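Local coordinates for protein kojibiose phosphorylase (Gut metagenome, PDB 6W0P) that is a carbohydrate-active phosphorylase of glycoside hydrolase family 65, built round a helical central catalytic domain, at residues Q323-F328 with K369-F374. Residues are numbered along the deposited sequence; the frame is centred on the assembly and turned at random.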
loop_
_atom_site.group_PDB
_atom_site.type_symbol
_atom_site.label_atom_id
_atom_site.label_comp_id
_atom_site.label_asym_id
_atom_site.label_seq_id
_atom_site.Cartn_x
_atom_site.Cartn_y
_atom_site.Cartn_z
ATOM N N GLN A 323 -30.795 19.727 -4.475
ATOM C CA GLN A 323 -30.085 20.199 -3.247
ATOM C C GLN A 323 -28.570 20.141 -3.449
ATOM O O GLN A 323 -27.868 21.078 -2.996
ATOM C CB GLN A 323 -30.477 19.372 -2.021
ATOM C CG GLN A 323 -31.848 19.736 -1.455
ATOM C CD GLN A 323 -31.985 19.443 0.018
ATOM O OE1 GLN A 323 -32.478 20.272 0.765
ATOM N NE2 GLN A 323 -31.547 18.271 0.439
ATOM N N ALA A 324 -28.086 19.110 -4.133
ATOM C CA ALA A 324 -26.639 18.886 -4.335
ATOM C C ALA A 324 -26.020 19.973 -5.228
ATOM O O ALA A 324 -24.861 20.336 -4.976
ATOM C CB ALA A 324 -26.417 17.511 -4.909
ATOM N N TYR A 325 -26.722 20.433 -6.269
ATOM C CA TYR A 325 -26.156 21.368 -7.279
ATOM C C TYR A 325 -27.258 22.118 -8.030
ATOM O O TYR A 325 -28.216 21.487 -8.479
ATOM C CB TYR A 325 -25.326 20.584 -8.294
ATOM C CG TYR A 325 -24.123 21.325 -8.809
ATOM C CD1 TYR A 325 -23.016 21.482 -8.011
ATOM C CD2 TYR A 325 -24.094 21.885 -10.073
ATOM C CE1 TYR A 325 -21.909 22.178 -8.447
ATOM C CE2 TYR A 325 -22.985 22.592 -10.529
ATOM C CZ TYR A 325 -21.876 22.728 -9.715
ATOM O OH TYR A 325 -20.745 23.372 -10.142
ATOM N N HIS A 326 -27.126 23.430 -8.204
ATOM C CA HIS A 326 -28.074 24.182 -9.071
ATOM C C HIS A 326 -27.365 25.295 -9.849
ATOM O O HIS A 326 -28.072 26.155 -10.373
ATOM C CB HIS A 326 -29.263 24.688 -8.243
ATOM C CG HIS A 326 -28.918 25.747 -7.242
ATOM N ND1 HIS A 326 -28.448 25.453 -5.986
ATOM C CD2 HIS A 326 -29.001 27.098 -7.309
ATOM C CE1 HIS A 326 -28.245 26.583 -5.324
ATOM N NE2 HIS A 326 -28.575 27.610 -6.109
ATOM N N GLY A 327 -26.031 25.270 -9.948
ATOM C CA GLY A 327 -25.270 26.265 -10.714
ATOM C C GLY A 327 -24.997 27.509 -9.889
ATOM O O GLY A 327 -24.868 28.598 -10.478
ATOM N N PHE A 328 -24.903 27.385 -8.568
ATOM C CA PHE A 328 -24.621 28.546 -7.692
ATOM C C PHE A 328 -23.186 29.038 -7.908
ATOM O O PHE A 328 -22.969 30.247 -7.792
ATOM C CB PHE A 328 -24.804 28.215 -6.212
ATOM C CG PHE A 328 -24.596 29.409 -5.317
ATOM C CD1 PHE A 328 -25.573 30.397 -5.222
ATOM C CD2 PHE A 328 -23.425 29.556 -4.587
ATOM C CE1 PHE A 328 -25.389 31.509 -4.416
ATOM C CE2 PHE A 328 -23.232 30.681 -3.793
ATOM C CZ PHE A 328 -24.215 31.648 -3.703
ATOM N N LYS A 369 -22.945 23.236 -17.048
ATOM C CA LYS A 369 -21.722 24.003 -17.422
ATOM C C LYS A 369 -20.832 24.217 -16.184
ATOM O O LYS A 369 -19.607 24.097 -16.322
ATOM C CB LYS A 369 -22.112 25.322 -18.099
ATOM C CG LYS A 369 -20.988 26.334 -18.275
ATOM C CD LYS A 369 -21.081 27.188 -19.543
ATOM C CE LYS A 369 -21.604 28.596 -19.310
ATOM N NZ LYS A 369 -22.035 29.234 -20.584
ATOM N N ASP A 370 -21.422 24.486 -15.012
ATOM C CA ASP A 370 -20.676 24.760 -13.752
ATOM C C ASP A 370 -19.937 23.502 -13.297
ATOM O O ASP A 370 -18.764 23.637 -12.869
ATOM C CB ASP A 370 -21.569 25.371 -12.675
ATOM C CG ASP A 370 -21.678 26.887 -12.791
ATOM O OD1 ASP A 370 -21.073 27.423 -13.725
ATOM O OD2 ASP A 370 -22.379 27.527 -11.959
ATOM N N LEU A 371 -20.559 22.326 -13.418
ATOM C CA LEU A 371 -19.884 21.035 -13.130
ATOM C C LEU A 371 -18.590 20.927 -13.947
ATOM O O LEU A 371 -17.567 20.545 -13.352
ATOM C CB LEU A 371 -20.827 19.865 -13.409
ATOM C CG LEU A 371 -21.843 19.622 -12.311
ATOM C CD1 LEU A 371 -22.819 18.526 -12.699
ATOM C CD2 LEU A 371 -21.146 19.267 -11.016
ATOM N N ILE A 372 -18.600 21.283 -15.240
ATOM C CA ILE A 372 -17.367 21.252 -16.084
ATOM C C ILE A 372 -16.418 22.399 -15.686
ATOM O O ILE A 372 -15.203 22.166 -15.684
ATOM C CB ILE A 372 -17.736 21.247 -17.563
ATOM C CG1 ILE A 372 -18.541 19.996 -17.906
ATOM C CG2 ILE A 372 -16.508 21.366 -18.437
ATOM C CD1 ILE A 372 -19.586 20.222 -18.986
ATOM N N MET A 373 -16.933 23.569 -15.297
ATOM C CA MET A 373 -16.087 24.750 -14.944
ATOM C C MET A 373 -15.319 24.426 -13.664
ATOM O O MET A 373 -14.143 24.875 -13.508
ATOM C CB MET A 373 -16.918 26.019 -14.722
ATOM C CG MET A 373 -17.462 26.649 -15.999
ATOM S SD MET A 373 -16.271 26.867 -17.311
ATOM C CE MET A 373 -15.069 27.914 -16.500
ATOM N N PHE A 374 -15.924 23.633 -12.784
ATOM C CA PHE A 374 -15.191 23.162 -11.591
ATOM C C PHE A 374 -13.871 22.557 -12.066
ATOM O O PHE A 374 -12.849 22.809 -11.403
ATOM C CB PHE A 374 -15.981 22.161 -10.748
ATOM C CG PHE A 374 -15.070 21.345 -9.870
ATOM C CD1 PHE A 374 -14.423 21.919 -8.787
ATOM C CD2 PHE A 374 -14.799 20.025 -10.174
ATOM C CE1 PHE A 374 -13.573 21.172 -7.988
ATOM C CE2 PHE A 374 -13.936 19.282 -9.385
ATOM C CZ PHE A 374 -13.325 19.858 -8.292
#
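The ring of Y325 meets the side chains of D370 and L371, consecutive residues of helix 365-376, in different ways. L371 covers one face: its CD2 makes a CH-pi contact 3.8 Å from the centroid of the Y325 ring, 11° off the normal, while its CG reaches Y325 CE2 at 3.6 Å. With CG anti to the carbonyl carbon (chi1 -79°), the L371 side chain slides past the ring, and its CD2 ends over the ring centre. D370 comes at the edge instead, its CB 3.3 Å from Y325 OH and its carboxylate plane perpendicular to the ring. The phenol approaches the backbone between D370 and L371 without bonding to it; OH is hydrogen-bonded to N332 O. Beside the ring, G327, in a left-handed backbone conformation (phi 85°), passes the carboxylate, and G327 O lies 3.1 Å from D370 OD2, two acceptors close together without a hydrogen bond. Y325 is the first non-helical residue after helix 308-324, so the contact joins the exit of that helix to the flank of helix 365-376, with Y360 of helix 351-361 touching both Y325 and L371. Cohesion here is chiefly apolar, ring on leucine, while N332 satisfies the phenol's polar end.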